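Long-range contact in Hydrogenase/urease nickel incorporation protein HypB (Helicobacter pylori, PDB 4LPS), which is a GTPase of low intrinsic activity that is required for nickel insertion into [NiFe] hydrogenases and for urease maturation: residues Leu49-Ser54 with Met152-Leu157. Sequence-based numbering, arbitrary orientation.
Sequences LNFMSS and MNIVLL
Asn50 and Asn153 pair across two neighbouring parallel strands through their side-chain amides. The Asn50 backbone bonds on either side of Asn153: Asn50 N donates to Met152 O at 2.8 Å, and Asn50 O accepts from Ile154 N. Met52 repeats the pattern, from Met52 N to Ile154 O and from Leu156 N to Met52 O. Beyond the strand pairing, one water takes over: it accepts from Ser54 N and donates to Leu156 O.

Going outward, Asn50 CB lies 3.3 Å from Asn153 OD1. CG is anti to the backbone N (chi1 172°), and its amide branches: OD1 accepts from Asn136, while Asn50 ND2 donates to Asn153 OD1 at 3.0 Å. That bond is nearly straight (165°) and reaches a lone pair of OD1 in its carbonyl plane. The two amide planes are almost perpendicular, 88° apart. With both ends of its amide bonded, Asn50 is fixed in rotation within a buried setting. On the same face, Met52 bends at chi3 and brings Met52 CE to 3.8 Å from Asn153 CB.

Phe51 points to the other face. Phe51 CE1 meets Ile154 CG2 at 3.7 Å, and Phe51 CD1 meets Leu156 CD1 at the same distance. Leu49 CD2 rests against Met152 CB.

Ser53 CB packs on Leu156 CB at 3.7 Å. Ser53 OG donates to Ser54 O and accepts from the P-loop lysine, Lys59. Here the strand runs into the P-loop, close to the bound GDP.

Strands 47-52 and 152-158 are central in the parallel sheet of this SIMIBI-class G domain. Strand 131-135 pairs with the other edge of 47-52, and 178-182 flanks 152-158. Helix 218-234 covers the Leu49, Phe51 and Met152 face, while helix 170-174 packs on Met52 and Val155.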
ATOM      1  N   LEU A  49      -4.831   1.854   4.359  1.00 10.08           N
ATOM      2  CA  LEU A  49      -3.542   2.006   3.691  1.00 15.51           C
ATOM      3  C   LEU A  49      -3.660   1.648   2.215  1.00 14.01           C
ATOM      4  O   LEU A  49      -4.340   0.684   1.850  1.00 14.81           O
ATOM      5  CB  LEU A  49      -2.473   1.134   4.360  1.00 11.94           C
ATOM      6  CG  LEU A  49      -2.342   1.237   5.881  1.00 10.71           C
ATOM      7  CD1 LEU A  49      -1.348   0.219   6.409  1.00 10.72           C
ATOM      8  CD2 LEU A  49      -1.918   2.642   6.278  1.00 10.88           C
ATOM      9  N   ASN A  50      -3.022   2.453   1.371  1.00  9.03           N
ATOM     10  CA  ASN A  50      -2.997   2.214  -0.067  1.00 11.54           C
ATOM     11  C   ASN A  50      -1.567   1.974  -0.544  1.00 12.80           C
ATOM     12  O   ASN A  50      -0.754   2.901  -0.583  1.00  9.87           O
ATOM     13  CB  ASN A  50      -3.628   3.399  -0.808  1.00  9.19           C
ATOM     14  CG  ASN A  50      -3.474   3.303  -2.310  1.00  9.25           C
ATOM     15  OD1 ASN A  50      -3.520   2.215  -2.884  1.00 11.90           O
ATOM     16  ND2 ASN A  50      -3.293   4.450  -2.958  1.00  9.73           N
ATOM     17  N   PHE A  51      -1.261   0.727  -0.889  1.00 10.40           N
ATOM     18  CA  PHE A  51       0.088   0.365  -1.320  1.00 11.52           C
ATOM     19  C   PHE A  51       0.225   0.378  -2.837  1.00 11.19           C
ATOM     20  O   PHE A  51      -0.518  -0.301  -3.547  1.00  9.88           O
ATOM     21  CB  PHE A  51       0.474  -1.007  -0.767  1.00 11.78           C
ATOM     22  CG  PHE A  51       0.815  -0.992   0.693  1.00 12.06           C
ATOM     23  CD1 PHE A  51       2.085  -0.624   1.121  1.00 11.28           C
ATOM     24  CD2 PHE A  51      -0.133  -1.342   1.643  1.00 13.26           C
ATOM     25  CE1 PHE A  51       2.402  -0.606   2.473  1.00 13.90           C
ATOM     26  CE2 PHE A  51       0.176  -1.329   2.995  1.00 14.93           C
ATOM     27  CZ  PHE A  51       1.444  -0.962   3.410  1.00 17.16           C
ATOM     28  N   MET A  52       1.188   1.154  -3.325  1.00  8.55           N
ATOM     29  CA  MET A  52       1.429   1.282  -4.752  1.00  8.82           C
ATOM     30  C   MET A  52       2.874   0.946  -5.089  1.00 13.07           C
ATOM     31  O   MET A  52       3.780   1.223  -4.304  1.00  8.95           O
ATOM     32  CB  MET A  52       1.082   2.699  -5.206  1.00  9.36           C
ATOM     33  CG  MET A  52      -0.410   2.992  -5.173  1.00  9.47           C
ATOM     34  SD  MET A  52      -0.768   4.737  -5.421  1.00 14.25           S
ATOM     35  CE  MET A  52       0.034   5.438  -3.978  1.00 11.48           C
ATOM     36  N   SER A  53       3.076   0.318  -6.244  1.00 10.63           N
ATOM     37  CA  SER A  53       4.414  -0.026  -6.713  1.00 12.48           C
ATOM     38  C   SER A  53       4.349  -0.519  -8.148  1.00  9.91           C
ATOM     39  O   SER A  53       3.266  -0.659  -8.712  1.00 11.62           O
ATOM     40  CB  SER A  53       5.046  -1.101  -5.827  1.00 12.83           C
ATOM     41  OG  SER A  53       4.551  -2.383  -6.171  1.00 13.04           O
ATOM     42  N   SER A  54       5.512  -0.802  -8.725  1.00 10.32           N
ATOM     43  CA  SER A  54       5.581  -1.528  -9.983  1.00 12.85           C
ATOM     44  C   SER A  54       5.083  -2.950  -9.760  1.00 11.75           C
ATOM     45  O   SER A  54       5.039  -3.417  -8.620  1.00  9.94           O
ATOM     46  CB  SER A  54       7.011  -1.556 -10.527  1.00 11.51           C
ATOM     47  OG  SER A  54       7.552  -0.255 -10.644  1.00 24.12           O
ATOM     48  N   MET A 152      -3.070   6.598   4.573  1.00 12.86           N
ATOM     49  CA  MET A 152      -1.702   6.628   4.076  1.00 12.64           C
ATOM     50  C   MET A 152      -1.605   5.987   2.704  1.00 13.77           C
ATOM     51  O   MET A 152      -2.221   4.951   2.434  1.00 13.48           O
ATOM     52  CB  MET A 152      -0.736   5.919   5.033  1.00 12.96           C
ATOM     53  CG  MET A 152      -0.711   6.451   6.456  1.00 13.92           C
ATOM     54  SD  MET A 152       0.627   5.710   7.421  1.00 20.02           S
ATOM     55  CE  MET A 152       2.035   6.613   6.773  1.00 14.41           C
ATOM     56  N   ASN A 153      -0.824   6.624   1.843  1.00 15.27           N
ATOM     57  CA  ASN A 153      -0.457   6.052   0.562  1.00 11.26           C
ATOM     58  C   ASN A 153       1.030   5.739   0.591  1.00 12.37           C
ATOM     59  O   ASN A 153       1.864   6.634   0.727  1.00 15.01           O
ATOM     60  CB  ASN A 153      -0.806   7.008  -0.577  1.00 11.06           C
ATOM     61  CG  ASN A 153      -2.260   7.426  -0.556  1.00 11.14           C
ATOM     62  OD1 ASN A 153      -3.136   6.698  -1.028  1.00 11.83           O
ATOM     63  ND2 ASN A 153      -2.530   8.599   0.004  1.00 11.75           N
ATOM     64  N   ILE A 154       1.356   4.458   0.490  1.00 10.72           N
ATOM     65  CA  ILE A 154       2.731   4.012   0.656  1.00 11.76           C
ATOM     66  C   ILE A 154       3.253   3.353  -0.617  1.00 13.23           C
ATOM     67  O   ILE A 154       2.588   2.501  -1.210  1.00  9.86           O
ATOM     68  CB  ILE A 154       2.847   3.052   1.850  1.00 11.01           C
ATOM     69  CG1 ILE A 154       2.407   3.776   3.128  1.00 17.98           C
ATOM     70  CG2 ILE A 154       4.272   2.535   1.987  1.00 11.12           C
ATOM     71  CD1 ILE A 154       2.157   2.866   4.317  1.00 12.02           C
ATOM     72  N   VAL A 155       4.443   3.775  -1.037  1.00 12.54           N
ATOM     73  CA  VAL A 155       5.033   3.316  -2.288  1.00 11.99           C
ATOM     74  C   VAL A 155       6.248   2.414  -2.062  1.00 14.87           C
ATOM     75  O   VAL A 155       7.161   2.763  -1.313  1.00 10.64           O
ATOM     76  CB  VAL A 155       5.452   4.508  -3.172  1.00 10.47           C
ATOM     77  CG1 VAL A 155       6.057   4.018  -4.474  1.00 10.27           C
ATOM     78  CG2 VAL A 155       4.252   5.405  -3.453  1.00 10.53           C
ATOM     79  N   LEU A 156       6.247   1.250  -2.705  1.00 12.75           N
ATOM     80  CA  LEU A 156       7.410   0.370  -2.685  1.00 10.02           C
ATOM     81  C   LEU A 156       8.286   0.606  -3.904  1.00 11.82           C
ATOM     82  O   LEU A 156       7.793   0.715  -5.028  1.00 11.73           O
ATOM     83  CB  LEU A 156       7.000  -1.107  -2.630  1.00  9.54           C
ATOM     84  CG  LEU A 156       6.488  -1.710  -1.320  1.00 11.43           C
ATOM     85  CD1 LEU A 156       5.087  -1.227  -0.965  1.00 12.17           C
ATOM     86  CD2 LEU A 156       6.520  -3.229  -1.408  1.00 11.76           C
ATOM     87  N   LEU A 157       9.586   0.723  -3.666  1.00 11.84           N
ATOM     88  CA  LEU A 157      10.571   0.690  -4.738  1.00 12.21           C
ATOM     89  C   LEU A 157      11.512  -0.470  -4.457  1.00 15.07           C
ATOM     90  O   LEU A 157      12.244  -0.453  -3.466  1.00 15.14           O
ATOM     91  CB  LEU A 157      11.344   2.009  -4.830  1.00 11.01           C
ATOM     92  CG  LEU A 157      12.546   2.014  -5.779  1.00 13.26           C
ATOM     93  CD1 LEU A 157      12.115   1.664  -7.194  1.00 17.50           C
ATOM     94  CD2 LEU A 157      13.271   3.356  -5.755  1.00 15.13           C
TER
HETATM   95  O   HOH W   1       8.046   0.252  -7.748  1.00 14.92           O